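Transcriptional regulator, SorC family (Enterococcus faecalis, PDB 2O0M) probably regulates transcription by binding DNA under the control of a sugar ligand. Local coordinates at residues Met101-Gly115 with Lys325-Ile339. Residues are numbered along the deposited sequence; the frame is centred on the assembly and turned at random.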
HETATM    1  N   MSE A 101       7.570  -4.425  18.418  1.00 17.20           N
HETATM    2  CA  MSE A 101       6.628  -4.444  17.287  1.00 17.06           C
HETATM    3  C   MSE A 101       6.875  -5.619  16.345  1.00 16.70           C
HETATM    4  O   MSE A 101       5.933  -6.300  15.957  1.00 16.01           O
HETATM    5  CB  MSE A 101       6.670  -3.124  16.501  1.00 16.95           C
HETATM    6  CG  MSE A 101       6.017  -1.954  17.224  1.00 16.44           C
HETATM    7 SE   MSE A 101       4.075  -2.105  17.296  1.00 20.77          SE
HETATM    8  CE  MSE A 101       3.724  -1.637  15.476  1.00 17.50           C
ATOM      9  N   THR A 102       8.133  -5.873  15.985  1.00 17.18           N
ATOM     10  CA  THR A 102       8.421  -6.984  15.073  1.00 17.91           C
ATOM     11  C   THR A 102       7.998  -8.317  15.687  1.00 17.55           C
ATOM     12  O   THR A 102       7.464  -9.172  15.000  1.00 17.69           O
ATOM     13  CB  THR A 102       9.911  -7.082  14.664  1.00 18.92           C
ATOM     14  OG1 THR A 102      10.703  -7.448  15.796  1.00 21.66           O
ATOM     15  CG2 THR A 102      10.402  -5.770  14.117  1.00 19.01           C
ATOM     16  N   GLN A 103       8.237  -8.478  16.987  1.00 17.47           N
ATOM     17  CA  GLN A 103       7.885  -9.709  17.687  1.00 17.42           C
ATOM     18  C   GLN A 103       6.381  -9.857  17.871  1.00 17.20           C
ATOM     19  O   GLN A 103       5.848 -10.958  17.796  1.00 16.47           O
ATOM     20  CB  GLN A 103       8.626  -9.774  19.026  1.00 17.65           C
ATOM     21  CG  GLN A 103      10.130  -9.879  18.804  1.00 18.08           C
ATOM     22  CD  GLN A 103      10.919 -10.182  20.063  1.00 18.16           C
ATOM     23  OE1 GLN A 103      10.487  -9.879  21.170  1.00 18.31           O
ATOM     24  NE2 GLN A 103      12.086 -10.791  19.891  1.00 20.06           N
ATOM     25  N   TYR A 104       5.695  -8.740  18.084  1.00 16.89           N
ATOM     26  CA  TYR A 104       4.242  -8.762  18.239  1.00 17.11           C
ATOM     27  C   TYR A 104       3.582  -9.354  16.993  1.00 16.57           C
ATOM     28  O   TYR A 104       2.649 -10.149  17.094  1.00 17.25           O
ATOM     29  CB  TYR A 104       3.722  -7.344  18.496  1.00 17.63           C
ATOM     30  CG  TYR A 104       2.249  -7.244  18.813  1.00 17.61           C
ATOM     31  CD1 TYR A 104       1.305  -7.091  17.801  1.00 17.82           C
ATOM     32  CD2 TYR A 104       1.798  -7.272  20.125  1.00 18.96           C
ATOM     33  CE1 TYR A 104      -0.049  -6.999  18.087  1.00 17.97           C
ATOM     34  CE2 TYR A 104       0.450  -7.167  20.421  1.00 18.70           C
ATOM     35  CZ  TYR A 104      -0.467  -7.028  19.399  1.00 18.89           C
ATOM     36  OH  TYR A 104      -1.801  -6.927  19.703  1.00 19.28           O
ATOM     37  N   PHE A 105       4.082  -8.973  15.821  1.00 15.74           N
ATOM     38  CA  PHE A 105       3.479  -9.397  14.550  1.00 15.94           C
ATOM     39  C   PHE A 105       4.174 -10.590  13.910  1.00 15.74           C
ATOM     40  O   PHE A 105       3.627 -11.206  12.986  1.00 15.22           O
ATOM     41  CB  PHE A 105       3.438  -8.228  13.562  1.00 15.65           C
ATOM     42  CG  PHE A 105       2.504  -7.135  13.976  1.00 15.12           C
ATOM     43  CD1 PHE A 105       2.972  -5.850  14.223  1.00 15.61           C
ATOM     44  CD2 PHE A 105       1.152  -7.396  14.140  1.00 14.79           C
ATOM     45  CE1 PHE A 105       2.105  -4.849  14.613  1.00 15.85           C
ATOM     46  CE2 PHE A 105       0.284  -6.390  14.544  1.00 14.85           C
ATOM     47  CZ  PHE A 105       0.763  -5.125  14.778  1.00 15.68           C
ATOM     48  N   GLY A 106       5.367 -10.919  14.386  1.00 15.68           N
ATOM     49  CA  GLY A 106       6.157 -11.981  13.774  1.00 16.61           C
ATOM     50  C   GLY A 106       6.697 -11.630  12.397  1.00 16.73           C
ATOM     51  O   GLY A 106       6.803 -12.508  11.541  1.00 17.62           O
ATOM     52  N   ILE A 107       7.078 -10.365  12.188  1.00 16.68           N
ATOM     53  CA  ILE A 107       7.568  -9.878  10.884  1.00 17.23           C
ATOM     54  C   ILE A 107       9.074  -9.587  10.883  1.00 17.93           C
ATOM     55  O   ILE A 107       9.714  -9.721  11.915  1.00 18.57           O
ATOM     56  CB  ILE A 107       6.774  -8.622  10.422  1.00 16.21           C
ATOM     57  CG1 ILE A 107       6.875  -7.504  11.472  1.00 16.42           C
ATOM     58  CG2 ILE A 107       5.322  -8.993  10.187  1.00 16.03           C
ATOM     59  CD1 ILE A 107       6.407  -6.148  10.976  1.00 17.17           C
ATOM     60  N   GLN A 108       9.618  -9.194   9.727  1.00 19.62           N
ATOM     61  CA  GLN A 108      11.072  -9.010   9.545  1.00 20.10           C
ATOM     62  C   GLN A 108      11.598  -7.798  10.294  1.00 19.40           C
ATOM     63  O   GLN A 108      12.626  -7.841  10.972  1.00 19.28           O
ATOM     64  CB  GLN A 108      11.436  -8.871   8.042  1.00 20.81           C
ATOM     65  CG  GLN A 108      12.832  -8.254   7.784  1.00 22.01           C
ATOM     66  CD  GLN A 108      13.481  -8.616   6.451  1.00 23.64           C
ATOM     67  OE1 GLN A 108      12.915  -9.303   5.612  1.00 30.22           O
ATOM     68  NE2 GLN A 108      14.699  -8.129   6.260  1.00 29.11           N
ATOM     69  N   ARG A 109      10.899  -6.695  10.138  1.00 18.70           N
ATOM     70  CA  ARG A 109      11.440  -5.442  10.568  1.00 18.89           C
ATOM     71  C   ARG A 109      10.321  -4.458  10.765  1.00 17.51           C
ATOM     72  O   ARG A 109       9.384  -4.414   9.993  1.00 16.56           O
ATOM     73  CB  ARG A 109      12.410  -4.935   9.503  1.00 20.03           C
ATOM     74  CG  ARG A 109      13.206  -3.719   9.877  1.00 24.40           C
ATOM     75  CD  ARG A 109      14.185  -4.007  10.986  1.00 30.40           C
ATOM     76  NE  ARG A 109      14.161  -2.902  11.935  1.00 32.79           N
ATOM     77  CZ  ARG A 109      14.776  -1.738  11.747  1.00 34.56           C
ATOM     78  NH1 ARG A 109      15.492  -1.510  10.649  1.00 36.21           N
ATOM     79  NH2 ARG A 109      14.677  -0.795  12.671  1.00 35.20           N
ATOM     80  N   CYS A 110      10.432  -3.671  11.820  1.00 16.58           N
ATOM     81  CA  CYS A 110       9.538  -2.555  12.028  1.00 16.28           C
ATOM     82  C   CYS A 110      10.417  -1.338  12.277  1.00 16.52           C
ATOM     83  O   CYS A 110      11.361  -1.403  13.068  1.00 16.92           O
ATOM     84  CB  CYS A 110       8.591  -2.803  13.202  1.00 16.04           C
ATOM     85  SG  CYS A 110       7.483  -1.412  13.510  1.00 16.11           S
ATOM     86  N   ILE A 111      10.135  -0.256  11.559  1.00 16.03           N
ATOM     87  CA  ILE A 111      10.787   1.031  11.780  1.00 16.53           C
ATOM     88  C   ILE A 111       9.758   1.949  12.421  1.00 15.91           C
ATOM     89  O   ILE A 111       8.693   2.166  11.862  1.00 15.21           O
ATOM     90  CB  ILE A 111      11.304   1.649  10.470  1.00 16.61           C
ATOM     91  CG1 ILE A 111      12.357   0.729   9.856  1.00 18.88           C
ATOM     92  CG2 ILE A 111      11.908   3.033  10.735  1.00 16.29           C
ATOM     93  CD1 ILE A 111      12.643   0.981   8.395  1.00 18.81           C
ATOM     94  N   VAL A 112      10.081   2.470  13.602  1.00 15.51           N
ATOM     95  CA  VAL A 112       9.178   3.348  14.338  1.00 15.83           C
ATOM     96  C   VAL A 112       9.739   4.774  14.311  1.00 15.96           C
ATOM     97  O   VAL A 112      10.780   5.064  14.914  1.00 15.72           O
ATOM     98  CB  VAL A 112       8.991   2.895  15.805  1.00 15.54           C
ATOM     99  CG1 VAL A 112       8.109   3.876  16.556  1.00 15.80           C
ATOM    100  CG2 VAL A 112       8.397   1.495  15.875  1.00 14.37           C
ATOM    101  N   VAL A 113       9.053   5.651  13.588  1.00 15.61           N
ATOM    102  CA  VAL A 113       9.459   7.042  13.446  1.00 16.08           C
ATOM    103  C   VAL A 113       8.956   7.851  14.637  1.00 16.17           C
ATOM    104  O   VAL A 113       7.844   7.631  15.127  1.00 14.69           O
ATOM    105  CB  VAL A 113       8.911   7.628  12.121  1.00 16.21           C
ATOM    106  CG1 VAL A 113       9.189   9.127  12.009  1.00 17.54           C
ATOM    107  CG2 VAL A 113       9.512   6.872  10.936  1.00 15.87           C
ATOM    108  N   ALA A 114       9.779   8.801  15.084  1.00 16.43           N
ATOM    109  CA  ALA A 114       9.423   9.629  16.218  1.00 16.98           C
ATOM    110  C   ALA A 114       8.160  10.404  15.901  1.00 16.48           C
ATOM    111  O   ALA A 114       8.026  10.959  14.814  1.00 15.65           O
ATOM    112  CB  ALA A 114      10.561  10.596  16.571  1.00 17.35           C
ATOM    113  N   GLY A 115       7.242  10.437  16.861  1.00 16.15           N
ATOM    114  CA  GLY A 115       6.093  11.316  16.791  1.00 15.97           C
ATOM    115  C   GLY A 115       4.784  10.631  16.459  1.00 15.23           C
ATOM    116  O   GLY A 115       4.652   9.409  16.559  1.00 14.83           O
ATOM    117  N   LYS A 325       5.299 -12.683   6.215  1.00 15.70           N
ATOM    118  CA  LYS A 325       6.229 -12.543   7.326  1.00 15.28           C
ATOM    119  C   LYS A 325       7.449 -11.707   6.981  1.00 15.07           C
ATOM    120  O   LYS A 325       8.099 -11.168   7.871  1.00 15.38           O
ATOM    121  CB  LYS A 325       6.626 -13.919   7.887  1.00 16.06           C
ATOM    122  CG  LYS A 325       5.467 -14.685   8.515  1.00 17.63           C
ATOM    123  CD  LYS A 325       4.552 -13.778   9.330  1.00 20.24           C
ATOM    124  CE  LYS A 325       3.716 -14.519  10.301  1.00 21.53           C
ATOM    125  NZ  LYS A 325       3.051 -13.556  11.205  1.00 22.42           N
ATOM    126  N   GLN A 326       7.747 -11.566   5.694  1.00 14.40           N
ATOM    127  CA  GLN A 326       8.874 -10.735   5.259  1.00 14.03           C
ATOM    128  C   GLN A 326       8.561  -9.233   5.263  1.00 13.69           C
ATOM    129  O   GLN A 326       9.446  -8.433   4.976  1.00 13.33           O
ATOM    130  CB  GLN A 326       9.368 -11.136   3.865  1.00 14.52           C
ATOM    131  CG  GLN A 326       8.417 -10.822   2.704  1.00 14.67           C
ATOM    132  CD  GLN A 326       7.487 -11.964   2.370  1.00 16.00           C
ATOM    133  OE1 GLN A 326       7.092 -12.729   3.252  1.00 17.37           O
ATOM    134  NE2 GLN A 326       7.128 -12.096   1.090  1.00 13.99           N
ATOM    135  N   THR A 327       7.322  -8.871   5.582  1.00 13.43           N
ATOM    136  CA  THR A 327       6.874  -7.466   5.566  1.00 13.65           C
ATOM    137  C   THR A 327       7.769  -6.585   6.458  1.00 13.70           C
ATOM    138  O   THR A 327       8.142  -6.981   7.561  1.00 14.58           O
ATOM    139  CB  THR A 327       5.394  -7.331   6.017  1.00 13.76           C
ATOM    140  OG1 THR A 327       4.539  -8.049   5.107  1.00 12.77           O
ATOM    141  CG2 THR A 327       4.938  -5.872   6.057  1.00 14.22           C
ATOM    142  N   TRP A 328       8.130  -5.413   5.947  1.00 13.13           N
ATOM    143  CA  TRP A 328       8.708  -4.342   6.756  1.00 13.58           C
ATOM    144  C   TRP A 328       7.558  -3.388   7.059  1.00 13.17           C
ATOM    145  O   TRP A 328       6.862  -2.947   6.140  1.00 12.48           O
ATOM    146  CB  TRP A 328       9.783  -3.575   5.981  1.00 15.51           C
ATOM    147  CG  TRP A 328      11.087  -4.279   5.799  1.00 17.81           C
ATOM    148  CD1 TRP A 328      11.281  -5.531   5.303  1.00 20.53           C
ATOM    149  CD2 TRP A 328      12.389  -3.739   6.049  1.00 20.04           C
ATOM    150  NE1 TRP A 328      12.631  -5.822   5.265  1.00 21.13           N
ATOM    151  CE2 TRP A 328      13.326  -4.736   5.718  1.00 20.18           C
ATOM    152  CE3 TRP A 328      12.852  -2.518   6.544  1.00 20.59           C
ATOM    153  CZ2 TRP A 328      14.695  -4.545   5.852  1.00 19.78           C
ATOM    154  CZ3 TRP A 328      14.224  -2.332   6.676  1.00 19.95           C
ATOM    155  CH2 TRP A 328      15.121  -3.341   6.333  1.00 19.99           C
ATOM    156  N   LEU A 329       7.357  -3.062   8.333  1.00 12.26           N
ATOM    157  CA  LEU A 329       6.322  -2.103   8.718  1.00 12.23           C
ATOM    158  C   LEU A 329       6.986  -0.788   9.100  1.00 11.46           C
ATOM    159  O   LEU A 329       7.768  -0.742  10.050  1.00 12.41           O
ATOM    160  CB  LEU A 329       5.484  -2.624   9.886  1.00 11.97           C
ATOM    161  CG  LEU A 329       4.466  -1.639  10.482  1.00 13.02           C
ATOM    162  CD1 LEU A 329       3.415  -1.230   9.458  1.00 13.23           C
ATOM    163  CD2 LEU A 329       3.803  -2.226  11.711  1.00 13.24           C
ATOM    164  N   ILE A 330       6.683   0.263   8.345  1.00 10.98           N
ATOM    165  CA  ILE A 330       7.099   1.627   8.692  1.00 11.15           C
ATOM    166  C   ILE A 330       5.915   2.282   9.384  1.00 10.44           C
ATOM    167  O   ILE A 330       4.827   2.377   8.819  1.00 11.08           O
ATOM    168  CB  ILE A 330       7.488   2.461   7.465  1.00 11.24           C
ATOM    169  CG1 ILE A 330       8.643   1.776   6.727  1.00 11.71           C
ATOM    170  CG2 ILE A 330       7.844   3.890   7.894  1.00 11.29           C
ATOM    171  CD1 ILE A 330       9.007   2.388   5.410  1.00 11.53           C
ATOM    172  N   THR A 331       6.128   2.725  10.614  1.00 10.99           N
ATOM    173  CA  THR A 331       5.051   3.270  11.414  1.00 10.44           C
ATOM    174  C   THR A 331       5.602   4.370  12.322  1.00 10.47           C
ATOM    175  O   THR A 331       6.759   4.786  12.188  1.00 11.20           O
ATOM    176  CB  THR A 331       4.366   2.132  12.216  1.00 10.99           C
ATOM    177  OG1 THR A 331       3.135   2.593  12.795  1.00 10.64           O
ATOM    178  CG2 THR A 331       5.287   1.533  13.281  1.00 11.42           C
ATOM    179  N   ASP A 332       4.778   4.842  13.235  1.00 10.50           N
ATOM    180  CA  ASP A 332       5.241   5.874  14.164  1.00 10.74           C
ATOM    181  C   ASP A 332       5.011   5.488  15.613  1.00 11.85           C
ATOM    182  O   ASP A 332       4.406   4.461  15.910  1.00 11.66           O
ATOM    183  CB  ASP A 332       4.667   7.252  13.817  1.00 11.02           C
ATOM    184  CG  ASP A 332       3.152   7.297  13.807  1.00  9.94           C
ATOM    185  OD1 ASP A 332       2.504   6.422  14.409  1.00 12.58           O
ATOM    186  OD2 ASP A 332       2.608   8.244  13.195  1.00 11.74           O
ATOM    187  N   GLU A 333       5.553   6.309  16.507  1.00 12.26           N
ATOM    188  CA  GLU A 333       5.454   6.065  17.934  1.00 13.59           C
ATOM    189  C   GLU A 333       4.006   6.023  18.383  1.00 12.47           C
ATOM    190  O   GLU A 333       3.643   5.232  19.244  1.00 13.23           O
ATOM    191  CB  GLU A 333       6.183   7.155  18.730  1.00 13.48           C
ATOM    192  CG  GLU A 333       7.698   7.060  18.711  1.00 15.94           C
ATOM    193  CD  GLU A 333       8.355   8.050  19.680  1.00 16.86           C
ATOM    194  OE1 GLU A 333       8.191   9.275  19.491  1.00 17.88           O
ATOM    195  OE2 GLU A 333       9.037   7.606  20.634  1.00 23.02           O
ATOM    196  N   ALA A 334       3.175   6.886  17.816  1.00 12.12           N
ATOM    197  CA  ALA A 334       1.790   6.960  18.258  1.00 11.89           C
ATOM    198  C   ALA A 334       1.063   5.642  17.987  1.00 12.43           C
ATOM    199  O   ALA A 334       0.341   5.131  18.844  1.00 12.08           O
ATOM    200  CB  ALA A 334       1.090   8.114  17.614  1.00 12.13           C
ATOM    201  N   ALA A 335       1.289   5.065  16.814  1.00 12.00           N
ATOM    202  CA  ALA A 335       0.674   3.780  16.489  1.00 12.62           C
ATOM    203  C   ALA A 335       1.246   2.654  17.351  1.00 12.64           C
ATOM    204  O   ALA A 335       0.498   1.860  17.915  1.00 13.27           O
ATOM    205  CB  ALA A 335       0.852   3.461  15.016  1.00 12.21           C
ATOM    206  N   ALA A 336       2.568   2.605  17.448  1.00 13.21           N
ATOM    207  CA  ALA A 336       3.254   1.565  18.200  1.00 13.91           C
ATOM    208  C   ALA A 336       2.869   1.578  19.680  1.00 14.53           C
ATOM    209  O   ALA A 336       2.545   0.534  20.239  1.00 14.50           O
ATOM    210  CB  ALA A 336       4.765   1.705  18.039  1.00 13.69           C
ATOM    211  N   ASN A 337       2.925   2.745  20.319  1.00 15.37           N
ATOM    212  CA  ASN A 337       2.543   2.845  21.734  1.00 15.86           C
ATOM    213  C   ASN A 337       1.122   2.323  21.971  1.00 16.29           C
ATOM    214  O   ASN A 337       0.863   1.633  22.951  1.00 16.70           O
ATOM    215  CB  ASN A 337       2.649   4.287  22.247  1.00 16.58           C
ATOM    216  CG  ASN A 337       4.084   4.761  22.411  1.00 17.39           C
ATOM    217  OD1 ASN A 337       5.015   3.964  22.562  1.00 19.90           O
ATOM    218  ND2 ASN A 337       4.265   6.079  22.401  1.00 18.16           N
ATOM    219  N   GLU A 338       0.206   2.628  21.056  1.00 16.22           N
ATOM    220  CA  GLU A 338      -1.180   2.185  21.191  1.00 16.33           C
ATOM    221  C   GLU A 338      -1.310   0.675  21.026  1.00 17.14           C
ATOM    222  O   GLU A 338      -1.976   0.000  21.812  1.00 16.77           O
ATOM    223  CB  GLU A 338      -2.071   2.910  20.179  1.00 16.02           C
ATOM    224  CG  GLU A 338      -3.530   2.486  20.211  1.00 15.64           C
ATOM    225  CD  GLU A 338      -4.267   2.885  21.483  1.00 16.20           C
ATOM    226  OE1 GLU A 338      -3.722   3.643  22.328  1.00 14.96           O
ATOM    227  OE2 GLU A 338      -5.424   2.445  21.629  1.00 16.15           O
ATOM    228  N   ILE A 339      -0.659   0.138  20.004  1.00 17.09           N
ATOM    229  CA  ILE A 339      -0.689  -1.295  19.751  1.00 17.46           C
ATOM    230  C   ILE A 339      -0.099  -2.095  20.921  1.00 18.02           C
ATOM    231  O   ILE A 339      -0.620  -3.146  21.269  1.00 17.63           O
ATOM    232  CB  ILE A 339       0.056  -1.632  18.434  1.00 17.36           C
ATOM    233  CG1 ILE A 339      -0.737  -1.095  17.231  1.00 16.10           C
ATOM    234  CG2 ILE A 339       0.271  -3.141  18.294  1.00 17.63           C
ATOM    235  CD1 ILE A 339       0.056  -0.987  15.921  1.00 16.23           C
TER
HETATM  236  O   HOH W   1      -2.925  -4.470  20.825  1.00 44.66           O
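Leu329 bonds through both its N-H and its C=O to strand 109-113, in the ladder that joins this strand to strand 328-332, a parallel pair in which donors and acceptors are satisfied in alternation. Leu329 N gives to Arg109 O, and Leu329 O takes Ile111 N at 2.8 Å. Thr331 N then reaches Ile111 O, and Val113 N meets Thr331 O almost straight, at 177°. Arg109 N, by contrast, is buried without a partner. Past the strands the exchange runs on into the start of helix 333-339: Glu333 N and Ala334 N, two amides of its first turn, give to Val113 O and Gly115 O. The Glu333 side chain answers, its OE1 taking Gly115 N (3.0 Å) through the anti lone pair. Asp332 is the N-cap; with CG wedged between backbone N and carbonyl carbon (chi1 58°), its OD1 receives Ala335 N at 3.0 Å, while OD2 bonds Ser117. At the other end Lys325 NZ donates to Phe105 O, 3.0 Å away and in the carbonyl plane, at the C-terminal end of helix 96-105. Arg109 lays CG over the Trp328 six-membered ring, 3.7 Å from its centroid, and sends NH2 to a salt bridge with Glu98. Across the sheet, the bent selenomethionine Met101 brings CE to Leu329 CD2 and Ile339 CD1, both 3.8 Å away, and Ile339 CG2 sits over a face of the Tyr104 ring. Water links Tyr104 OH to Ile339 O. Helices 96-105 and 333-339 thus pack on one face and helix 122-138 on the other, the layered alpha/beta arrangement of a Rossmann-like domain, here the putative sugar-binding domain.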